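TetR family transcriptional repressor LfrR (Mycobacterium smegmatis, PDB 2V57) represses transcription of the lfrRA efflux-pump operon by binding directly to the promoter region upstream of lfrR. Local coordinates at residues B[18-23]-B[64-69]; B[58-63]-B[103-108]; B[96-101]-B[167-172]. One frame throughout, in Å; residues are numbered along the deposited sequence.

Interaction 1. Residues B[18-23]-B[64-69]; sequences AILDAA and ARHVHD. With SO4 (sulfate ion), chain G.
Where the first helix of the TetR-type DNA-binding domain, 11-27, passes helix 56-77, which runs on from that domain into the ligand-binding core, L20 and D21 meet H66. The leucine supplies the apolar half: its CD1 lies over one face of the imidazole, 4.0 Å from CG of H66, and also touches the histidine CB. H66 reaches across because its CG is anti to the backbone N (chi1 -180°), which carries the ring out to the first helix. There NE2 of H66 and OD1 of D21 stay 4.2 Å apart, and a water joins them instead. It donates to OD1 of D21 at 2.7 Å and lies in the plane of the ring, 2.8 Å from NE2 of H66. The adjacent residue, R65, points elsewhere, giving NH1 to O1 of a sulfate at 2.9 Å, with a weak second bond from NE; Y53 and R16 bind the same ion. Histidine suits this border, since its face packs on leucine while its edge meets water. The water-mediated link tethers NE2 to the carboxylate without a direct ion pair, and the nearby carboxylate would probably favour a protonated imidazole.

Interaction 2. Residues B[58-63]-B[103-108]; sequences DLLRAL and VLFVYY
Helix 56-77 and the short helix 102-106 come closest at L63 and V106, whose CA atoms are 7.7 Å apart, and no hydrogen bond joins the two segments. This is the hydrophobic seam of a TetR-family repressor where the DNA-binding domain rests on the ligand-binding core. Three of the four touching residues are buried, and all four are apolar, as suits a contact made by apolar packing alone between these segments. F105 is the broad element: with CG anti to the backbone N (chi1 -175°), its ring extends toward helix 56-77 and offers L60 an edge. CG of L60 lies 3.9 Å from CE2 of F105, while CD1 of the same leucine touches that atom at 4.0 Å. The side chains cross at about a right angle, and because CG of L60 lies near the ring plane the leucine bears on the rim rather than on a face. L63, one turn further on, is shared: its CD2 approaches the phenylalanine obliquely and also reaches V106. Beta-branched V106 presents a compact methyl surface that needs little reach from its backbone. On its other sides L63 packs against M24 and L27 of helix 11-27, and F105 also touches P110 of the second subunit. Across the seam, CG1 of V106 lies 4.2 Å from CD2 of L63.

Interaction 3. Residues B[96-101]-B[167-172]; sequences QLDLGP and MPRHQI. With SO4 (sulfate ion), chain H.
L97 and I172 form the close-packed side of this contact, and D98 and R169 its solvent side. Both methyls of L97 bear on one methyl of I172: CG2 of the isoleucine is 3.8 Å from CD2 and 3.9 Å from CD1 of the leucine. The forked end of leucine thus straddles the branch of isoleucine, and the side chains cross at about a right angle. These two residues are buried, and I172 also touches A163 of helix 147-164, so aliphatic side chains fit here. CD2 of L97 reaches as far as the aliphatic CG of R169, 4.1 Å away, where the apolar patch passes into the polar one.

On the exposed side the arginine chain is extended from CG to NE, which brings its guanidinium level with the carboxylate of D98. The salt bridge is side-on and two-pronged. NE of R169 gives a nearly straight bond of 2.9 Å to OD1 of D98, and NH2 of R169 gives a more bent one, also 2.9 Å, to OD2 of D98, which is tilted from the guanidinium plane. Each oxygen uses its syn lone pair, and the two bonds together restrain rotation of both groups and leave their planes nearly coplanar, 20° apart. The remaining nitrogen, NH1 of R169, donates to O1 of a sulfate at 2.8 Å. That ion, probably from the crystallisation liquor, occupies the guanidinium edge at NH1, while D98 takes the edge at NE and NH2.

D98 stands in the type I turn from L97 to G100, and the positive phi of G100 (88°) takes the chain out of helical geometry after helix 85-97. The pairing of this helix end with the start of helix 169-182 belongs to the all-helical ligand-binding core of a TetR-family regulator.

From the N terminus, interaction 1 joins helix 11-27 to helix 56-77, closing a loop that contains the helix-turn-helix at residues 34-53. Interaction 2 begins at 58-63, inside that loop, and ends at 103-108, so the two cross; they touch directly, for instance where L20 meets L59, and share helix 56-77. Interaction 3 opens at 96-101, before interaction 2 has closed, and therefore crosses it, but follows interaction 1 in series. Its long loop returns at 167-172. Interactions 1 and 2 fasten the DNA-binding domain to the core, while interaction 3, centred about 19 Å from either centre, joins helices 85-97 and 169-182 within the core.

Interaction 1. Residues B[18-23]-B[64-69]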
loop_
_atom_site.group_PDB
_atom_site.type_symbol
_atom_site.label_atom_id
_atom_site.label_comp_id
_atom_site.label_asym_id
_atom_site.label_seq_id
_atom_site.Cartn_x
_atom_site.Cartn_y
_atom_site.Cartn_z
ATOM N N ALA B 18 -6.800 14.416 21.178
ATOM C CA ALA B 18 -7.555 15.261 20.247
ATOM C C ALA B 18 -6.811 15.531 18.936
ATOM O O ALA B 18 -7.403 15.453 17.847
ATOM C CB ALA B 18 -7.967 16.579 20.922
ATOM N N ILE B 19 -5.525 15.862 19.032
ATOM C CA ILE B 19 -4.692 16.117 17.850
ATOM C C ILE B 19 -4.553 14.861 16.989
ATOM O O ILE B 19 -4.734 14.899 15.755
ATOM C CB ILE B 19 -3.291 16.647 18.259
ATOM C CG1 ILE B 19 -3.424 17.996 18.991
ATOM C CG2 ILE B 19 -2.370 16.764 17.040
ATOM C CD1 ILE B 19 -2.167 18.387 19.804
ATOM N N LEU B 20 -4.264 13.738 17.635
ATOM C CA LEU B 20 -4.133 12.469 16.918
ATOM C C LEU B 20 -5.446 12.042 16.256
ATOM O O LEU B 20 -5.450 11.566 15.126
ATOM C CB LEU B 20 -3.645 11.372 17.859
ATOM C CG LEU B 20 -2.181 11.520 18.286
ATOM C CD1 LEU B 20 -1.831 10.449 19.311
ATOM C CD2 LEU B 20 -1.248 11.451 17.086
ATOM N N ASP B 21 -6.553 12.206 16.974
ATOM C CA ASP B 21 -7.853 11.834 16.446
ATOM C C ASP B 21 -8.211 12.736 15.264
ATOM O O ASP B 21 -8.766 12.275 14.277
ATOM C CB ASP B 21 -8.935 11.912 17.526
ATOM C CG ASP B 21 -8.910 10.720 18.484
ATOM O OD1 ASP B 21 -8.128 9.780 18.264
ATOM O OD2 ASP B 21 -9.690 10.735 19.465
ATOM N N ALA B 22 -7.865 14.017 15.360
ATOM C CA ALA B 22 -8.087 14.934 14.250
ATOM C C ALA B 22 -7.207 14.585 13.046
ATOM O O ALA B 22 -7.644 14.692 11.892
ATOM C CB ALA B 22 -7.856 16.389 14.680
ATOM N N ALA B 23 -5.975 14.178 13.313
ATOM C CA ALA B 23 -5.065 13.795 12.249
ATOM C C ALA B 23 -5.596 12.561 11.522
ATOM O O ALA B 23 -5.555 12.487 10.295
ATOM C CB ALA B 23 -3.652 13.553 12.808
ATOM N N ALA B 64 1.315 7.307 13.184
ATOM C CA ALA B 64 1.629 5.945 12.750
ATOM C C ALA B 64 1.820 5.019 13.956
ATOM O O ALA B 64 1.263 3.915 14.000
ATOM C CB ALA B 64 2.862 5.940 11.809
ATOM N N ARG B 65 2.604 5.450 14.941
ATOM C CA ARG B 65 2.643 4.739 16.213
ATOM C C ARG B 65 1.219 4.484 16.786
ATOM O O ARG B 65 0.859 3.353 17.126
ATOM C CB ARG B 65 3.535 5.471 17.239
ATOM C CG ARG B 65 5.053 5.407 16.951
ATOM C CD ARG B 65 5.848 5.872 18.181
ATOM N NE ARG B 65 5.657 7.294 18.507
ATOM C CZ ARG B 65 6.306 8.292 17.894
ATOM N NH1 ARG B 65 6.115 9.549 18.268
ATOM N NH2 ARG B 65 7.159 8.037 16.909
ATOM N N HIS B 66 0.407 5.531 16.868
ATOM C CA HIS B 66 -0.929 5.421 17.450
ATOM C C HIS B 66 -1.802 4.403 16.707
ATOM O O HIS B 66 -2.440 3.555 17.349
ATOM C CB HIS B 66 -1.613 6.798 17.509
ATOM C CG HIS B 66 -2.998 6.767 18.105
ATOM N ND1 HIS B 66 -3.244 6.411 19.413
ATOM C CD2 HIS B 66 -4.203 7.071 17.566
ATOM C CE1 HIS B 66 -4.544 6.485 19.650
ATOM N NE2 HIS B 66 -5.146 6.882 18.546
ATOM N N VAL B 67 -1.811 4.468 15.371
ATOM C CA VAL B 67 -2.547 3.501 14.570
ATOM C C VAL B 67 -2.055 2.067 14.738
ATOM O O VAL B 67 -2.871 1.151 14.835
ATOM C CB VAL B 67 -2.593 3.887 13.064
ATOM C CG1 VAL B 67 -3.303 2.804 12.258
ATOM C CG2 VAL B 67 -3.311 5.234 12.896
ATOM N N HIS B 68 -0.735 1.858 14.749
ATOM C CA HIS B 68 -0.197 0.526 15.045
ATOM C C HIS B 68 -0.666 0.043 16.426
ATOM O O HIS B 68 -1.024 -1.135 16.594
ATOM C CB HIS B 68 1.332 0.509 14.971
ATOM C CG HIS B 68 1.932 -0.827 15.260
ATOM N ND1 HIS B 68 1.784 -1.907 14.416
ATOM C CD2 HIS B 68 2.664 -1.268 16.311
ATOM C CE1 HIS B 68 2.412 -2.949 14.926
ATOM N NE2 HIS B 68 2.958 -2.587 16.075
ATOM N N ASP B 69 -0.686 0.952 17.403
ATOM C CA ASP B 69 -1.227 0.641 18.741
ATOM C C ASP B 69 -2.695 0.188 18.669
ATOM O O ASP B 69 -3.098 -0.787 19.323
ATOM C CB ASP B 69 -1.191 1.866 19.661
ATOM C CG ASP B 69 0.204 2.248 20.113
ATOM O OD1 ASP B 69 1.146 1.419 20.047
ATOM O OD2 ASP B 69 0.335 3.411 20.557
HETATM S S SO4 G . 3.503 10.837 20.801
HETATM O O1 SO4 G . 3.860 9.616 20.103
HETATM O O2 SO4 G . 2.114 11.192 20.577
HETATM O O3 SO4 G . 3.711 10.691 22.251
HETATM O O4 SO4 G . 4.370 11.896 20.279
HETATM O O HOH W 1 -7.969 7.049 18.363
#

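Interaction 2. Residues B[58-63]-B[103-108]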
loop_
_atom_site.group_PDB
_atom_site.type_symbol
_atom_site.label_atom_id
_atom_site.label_comp_id
_atom_site.label_asym_id
_atom_site.label_seq_id
_atom_site.Cartn_x
_atom_site.Cartn_y
_atom_site.Cartn_z
ATOM N N ASP B 58 6.803 15.035 12.728
ATOM C CA ASP B 58 6.721 14.473 14.088
ATOM C C ASP B 58 5.306 13.967 14.368
ATOM O O ASP B 58 5.118 12.963 15.060
ATOM C CB ASP B 58 7.078 15.514 15.153
ATOM C CG ASP B 58 8.483 16.079 14.985
ATOM O OD1 ASP B 58 9.427 15.292 14.753
ATOM O OD2 ASP B 58 8.647 17.313 15.112
ATOM N N LEU B 59 4.312 14.680 13.838
ATOM C CA LEU B 59 2.923 14.261 14.009
ATOM C C LEU B 59 2.680 12.987 13.211
ATOM O O LEU B 59 2.015 12.059 13.691
ATOM C CB LEU B 59 1.934 15.365 13.611
ATOM C CG LEU B 59 0.462 14.939 13.555
ATOM C CD1 LEU B 59 -0.026 14.419 14.901
ATOM C CD2 LEU B 59 -0.406 16.091 13.095
ATOM N N LEU B 60 3.268 12.919 12.020
ATOM C CA LEU B 60 3.079 11.767 11.146
ATOM C C LEU B 60 3.609 10.484 11.788
ATOM O O LEU B 60 2.964 9.434 11.725
ATOM C CB LEU B 60 3.754 12.018 9.785
ATOM C CG LEU B 60 2.897 12.520 8.612
ATOM C CD1 LEU B 60 1.762 13.450 9.035
ATOM C CD2 LEU B 60 3.761 13.156 7.499
ATOM N N ARG B 61 4.793 10.570 12.390
ATOM C CA ARG B 61 5.362 9.429 13.091
ATOM C C ARG B 61 4.532 9.044 14.333
ATOM O O ARG B 61 4.217 7.859 14.558
ATOM C CB ARG B 61 6.836 9.701 13.411
ATOM C CG ARG B 61 7.670 9.984 12.133
ATOM C CD ARG B 61 8.880 10.876 12.437
ATOM N NE ARG B 61 9.445 11.436 11.210
ATOM C CZ ARG B 61 10.641 11.108 10.736
ATOM N NH1 ARG B 61 11.384 10.253 11.408
ATOM N NH2 ARG B 61 11.095 11.642 9.608
ATOM N N ALA B 62 4.129 10.039 15.118
ATOM C CA ALA B 62 3.201 9.795 16.237
ATOM C C ALA B 62 1.865 9.143 15.822
ATOM O O ALA B 62 1.366 8.240 16.506
ATOM C CB ALA B 62 2.930 11.093 16.997
ATOM N N LEU B 63 1.290 9.592 14.709
ATOM C CA LEU B 63 0.015 9.049 14.248
ATOM C C LEU B 63 0.215 7.581 13.881
ATOM O O LEU B 63 -0.602 6.717 14.222
ATOM C CB LEU B 63 -0.476 9.826 13.020
ATOM C CG LEU B 63 -1.728 9.340 12.275
ATOM C CD1 LEU B 63 -2.941 9.514 13.132
ATOM C CD2 LEU B 63 -1.916 10.091 10.949
ATOM N N VAL B 103 -5.150 3.806 7.691
ATOM C CA VAL B 103 -4.155 2.745 7.531
ATOM C C VAL B 103 -3.427 2.825 6.180
ATOM O O VAL B 103 -2.253 2.484 6.095
ATOM C CB VAL B 103 -4.766 1.336 7.769
ATOM C CG1 VAL B 103 -3.721 0.243 7.542
ATOM C CG2 VAL B 103 -5.370 1.264 9.179
ATOM N N LEU B 104 -4.110 3.303 5.139
ATOM C CA LEU B 104 -3.472 3.510 3.842
ATOM C C LEU B 104 -2.417 4.596 3.929
ATOM O O LEU B 104 -1.413 4.589 3.199
ATOM C CB LEU B 104 -4.505 3.928 2.794
ATOM C CG LEU B 104 -5.595 2.915 2.434
ATOM C CD1 LEU B 104 -6.740 3.629 1.735
ATOM C CD2 LEU B 104 -5.026 1.804 1.553
ATOM N N PHE B 105 -2.660 5.560 4.803
ATOM C CA PHE B 105 -1.714 6.661 4.951
ATOM C C PHE B 105 -0.473 6.181 5.712
ATOM O O PHE B 105 0.655 6.500 5.320
ATOM C CB PHE B 105 -2.393 7.865 5.633
ATOM C CG PHE B 105 -1.529 9.116 5.722
ATOM C CD1 PHE B 105 -1.614 10.109 4.766
ATOM C CD2 PHE B 105 -0.681 9.317 6.806
ATOM C CE1 PHE B 105 -0.848 11.274 4.860
ATOM C CE2 PHE B 105 0.088 10.478 6.904
ATOM C CZ PHE B 105 0.003 11.455 5.923
ATOM N N VAL B 106 -0.660 5.390 6.773
ATOM C CA VAL B 106 0.479 5.052 7.634
ATOM C C VAL B 106 1.205 3.735 7.326
ATOM O O VAL B 106 2.314 3.523 7.797
ATOM C CB VAL B 106 0.119 5.090 9.144
ATOM C CG1 VAL B 106 -0.495 6.451 9.508
ATOM C CG2 VAL B 106 -0.818 3.931 9.515
ATOM N N TYR B 107 0.596 2.864 6.529
ATOM C CA TYR B 107 1.167 1.533 6.294
ATOM C C TYR B 107 2.642 1.527 5.871
ATOM O O TYR B 107 3.455 0.835 6.475
ATOM C CB TYR B 107 0.325 0.749 5.281
ATOM C CG TYR B 107 0.822 -0.670 5.079
ATOM C CD1 TYR B 107 0.589 -1.657 6.039
ATOM C CD2 TYR B 107 1.522 -1.019 3.940
ATOM C CE1 TYR B 107 1.055 -2.951 5.864
ATOM C CE2 TYR B 107 1.982 -2.316 3.751
ATOM C CZ TYR B 107 1.746 -3.277 4.715
ATOM O OH TYR B 107 2.208 -4.571 4.520
ATOM N N TYR B 108 2.980 2.317 4.859
ATOM C CA TYR B 108 4.315 2.281 4.241
ATOM C C TYR B 108 5.183 3.436 4.757
ATOM O O TYR B 108 6.270 3.692 4.244
ATOM C CB TYR B 108 4.173 2.345 2.703
ATOM C CG TYR B 108 5.382 1.853 1.933
ATOM C CD1 TYR B 108 5.827 0.534 2.057
ATOM C CD2 TYR B 108 6.083 2.710 1.071
ATOM C CE1 TYR B 108 6.958 0.082 1.360
ATOM C CE2 TYR B 108 7.206 2.267 0.360
ATOM C CZ TYR B 108 7.638 0.950 0.510
ATOM O OH TYR B 108 8.753 0.507 -0.178
#

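Interaction 3. Residues B[96-101]-B[167-172]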
loop_
_atom_site.group_PDB
_atom_site.type_symbol
_atom_site.label_atom_id
_atom_site.label_comp_id
_atom_site.label_asym_id
_atom_site.label_seq_id
_atom_site.Cartn_x
_atom_site.Cartn_y
_atom_site.Cartn_z
ATOM N N GLN B 96 -9.638 -5.033 12.090
ATOM C CA GLN B 96 -8.709 -4.211 11.311
ATOM C C GLN B 96 -9.398 -3.315 10.277
ATOM O O GLN B 96 -8.957 -2.186 10.041
ATOM C CB GLN B 96 -7.642 -5.085 10.629
ATOM C CG GLN B 96 -6.909 -5.980 11.614
ATOM C CD GLN B 96 -6.140 -5.198 12.674
ATOM O OE1 GLN B 96 -5.248 -4.414 12.355
ATOM N NE2 GLN B 96 -6.479 -5.421 13.940
ATOM N N LEU B 97 -10.461 -3.805 9.645
ATOM C CA LEU B 97 -11.190 -2.968 8.699
ATOM C C LEU B 97 -11.708 -1.710 9.411
ATOM O O LEU B 97 -11.719 -0.612 8.840
ATOM C CB LEU B 97 -12.346 -3.729 8.045
ATOM C CG LEU B 97 -12.995 -3.085 6.821
ATOM C CD1 LEU B 97 -12.024 -2.934 5.644
ATOM C CD2 LEU B 97 -14.263 -3.864 6.394
ATOM N N ASP B 98 -12.102 -1.874 10.670
ATOM C CA ASP B 98 -12.727 -0.786 11.410
ATOM C C ASP B 98 -11.728 0.314 11.807
ATOM O O ASP B 98 -12.123 1.359 12.312
ATOM C CB ASP B 98 -13.473 -1.325 12.638
ATOM C CG ASP B 98 -14.740 -2.104 12.267
ATOM O OD1 ASP B 98 -15.222 -1.990 11.118
ATOM O OD2 ASP B 98 -15.255 -2.837 13.133
ATOM N N LEU B 99 -10.443 0.087 11.569
ATOM C CA LEU B 99 -9.443 1.120 11.810
ATOM C C LEU B 99 -9.636 2.257 10.803
ATOM O O LEU B 99 -9.259 3.394 11.070
ATOM C CB LEU B 99 -8.011 0.561 11.695
ATOM C CG LEU B 99 -7.558 -0.544 12.663
ATOM C CD1 LEU B 99 -6.239 -1.179 12.226
ATOM C CD2 LEU B 99 -7.447 0.003 14.083
ATOM N N GLY B 100 -10.193 1.945 9.634
ATOM C CA GLY B 100 -10.471 2.961 8.637
ATOM C C GLY B 100 -9.317 3.235 7.684
ATOM O O GLY B 100 -8.230 2.670 7.815
ATOM N N PRO B 101 -9.558 4.107 6.700
ATOM C CA PRO B 101 -8.599 4.374 5.628
ATOM C C PRO B 101 -7.321 5.085 6.069
ATOM O O PRO B 101 -6.446 5.234 5.227
ATOM C CB PRO B 101 -9.404 5.258 4.659
ATOM C CG PRO B 101 -10.464 5.876 5.524
ATOM C CD PRO B 101 -10.849 4.774 6.455
ATOM N N MET B 167 -18.430 0.583 -1.034
ATOM C CA MET B 167 -18.757 -0.819 -0.784
ATOM C C MET B 167 -19.123 -0.974 0.689
ATOM O O MET B 167 -18.441 -0.440 1.562
ATOM C CB MET B 167 -17.599 -1.746 -1.165
ATOM C CG MET B 167 -17.999 -3.217 -1.279
ATOM S SD MET B 167 -16.677 -4.321 -1.853
ATOM C CE MET B 167 -16.308 -3.580 -3.442
ATOM N N PRO B 168 -20.229 -1.681 0.969
ATOM C CA PRO B 168 -20.695 -1.889 2.344
ATOM C C PRO B 168 -19.746 -2.768 3.155
ATOM O O PRO B 168 -19.186 -3.735 2.631
ATOM C CB PRO B 168 -22.043 -2.608 2.155
ATOM C CG PRO B 168 -22.455 -2.295 0.753
ATOM C CD PRO B 168 -21.174 -2.224 -0.021
ATOM N N ARG B 169 -19.595 -2.428 4.433
ATOM C CA ARG B 169 -18.693 -3.128 5.339
ATOM C C ARG B 169 -18.842 -4.645 5.252
ATOM O O ARG B 169 -17.857 -5.353 5.043
ATOM C CB ARG B 169 -18.922 -2.652 6.775
ATOM C CG ARG B 169 -18.063 -3.331 7.846
ATOM C CD ARG B 169 -18.538 -2.887 9.226
ATOM N NE ARG B 169 -17.694 -3.343 10.328
ATOM C CZ ARG B 169 -18.008 -4.348 11.142
ATOM N NH1 ARG B 169 -19.150 -5.006 10.974
ATOM N NH2 ARG B 169 -17.186 -4.698 12.122
ATOM N N HIS B 170 -20.069 -5.144 5.403
ATOM C CA HIS B 170 -20.283 -6.588 5.462
ATOM C C HIS B 170 -19.775 -7.297 4.212
ATOM O O HIS B 170 -19.243 -8.407 4.298
ATOM C CB HIS B 170 -21.760 -6.920 5.684
ATOM C CG HIS B 170 -22.026 -8.379 5.892
ATOM N ND1 HIS B 170 -22.347 -9.233 4.859
ATOM C CD2 HIS B 170 -22.015 -9.137 7.016
ATOM C CE1 HIS B 170 -22.523 -10.454 5.335
ATOM N NE2 HIS B 170 -22.328 -10.423 6.642
ATOM N N GLN B 171 -19.946 -6.646 3.064
ATOM C CA GLN B 171 -19.548 -7.185 1.767
ATOM C C GLN B 171 -18.027 -7.202 1.589
ATOM O O GLN B 171 -17.478 -8.128 1.006
ATOM C CB GLN B 171 -20.192 -6.356 0.657
ATOM C CG GLN B 171 -20.363 -7.060 -0.671
ATOM C CD GLN B 171 -20.944 -6.129 -1.718
ATOM O OE1 GLN B 171 -21.226 -4.965 -1.434
ATOM N NE2 GLN B 171 -21.115 -6.634 -2.934
ATOM N N ILE B 172 -17.354 -6.167 2.083
ATOM C CA ILE B 172 -15.905 -6.127 2.082
ATOM C C ILE B 172 -15.338 -7.253 2.947
ATOM O O ILE B 172 -14.360 -7.906 2.580
ATOM C CB ILE B 172 -15.380 -4.754 2.579
ATOM C CG1 ILE B 172 -15.808 -3.656 1.599
ATOM C CG2 ILE B 172 -13.853 -4.774 2.740
ATOM C CD1 ILE B 172 -15.537 -2.246 2.088
HETATM S S SO4 H . -22.084 -4.733 8.855
HETATM O O1 SO4 H . -20.735 -5.273 8.701
HETATM O O2 SO4 H . -22.513 -4.139 7.589
HETATM O O3 SO4 H . -22.987 -5.819 9.230
HETATM O O4 SO4 H . -22.077 -3.715 9.910
#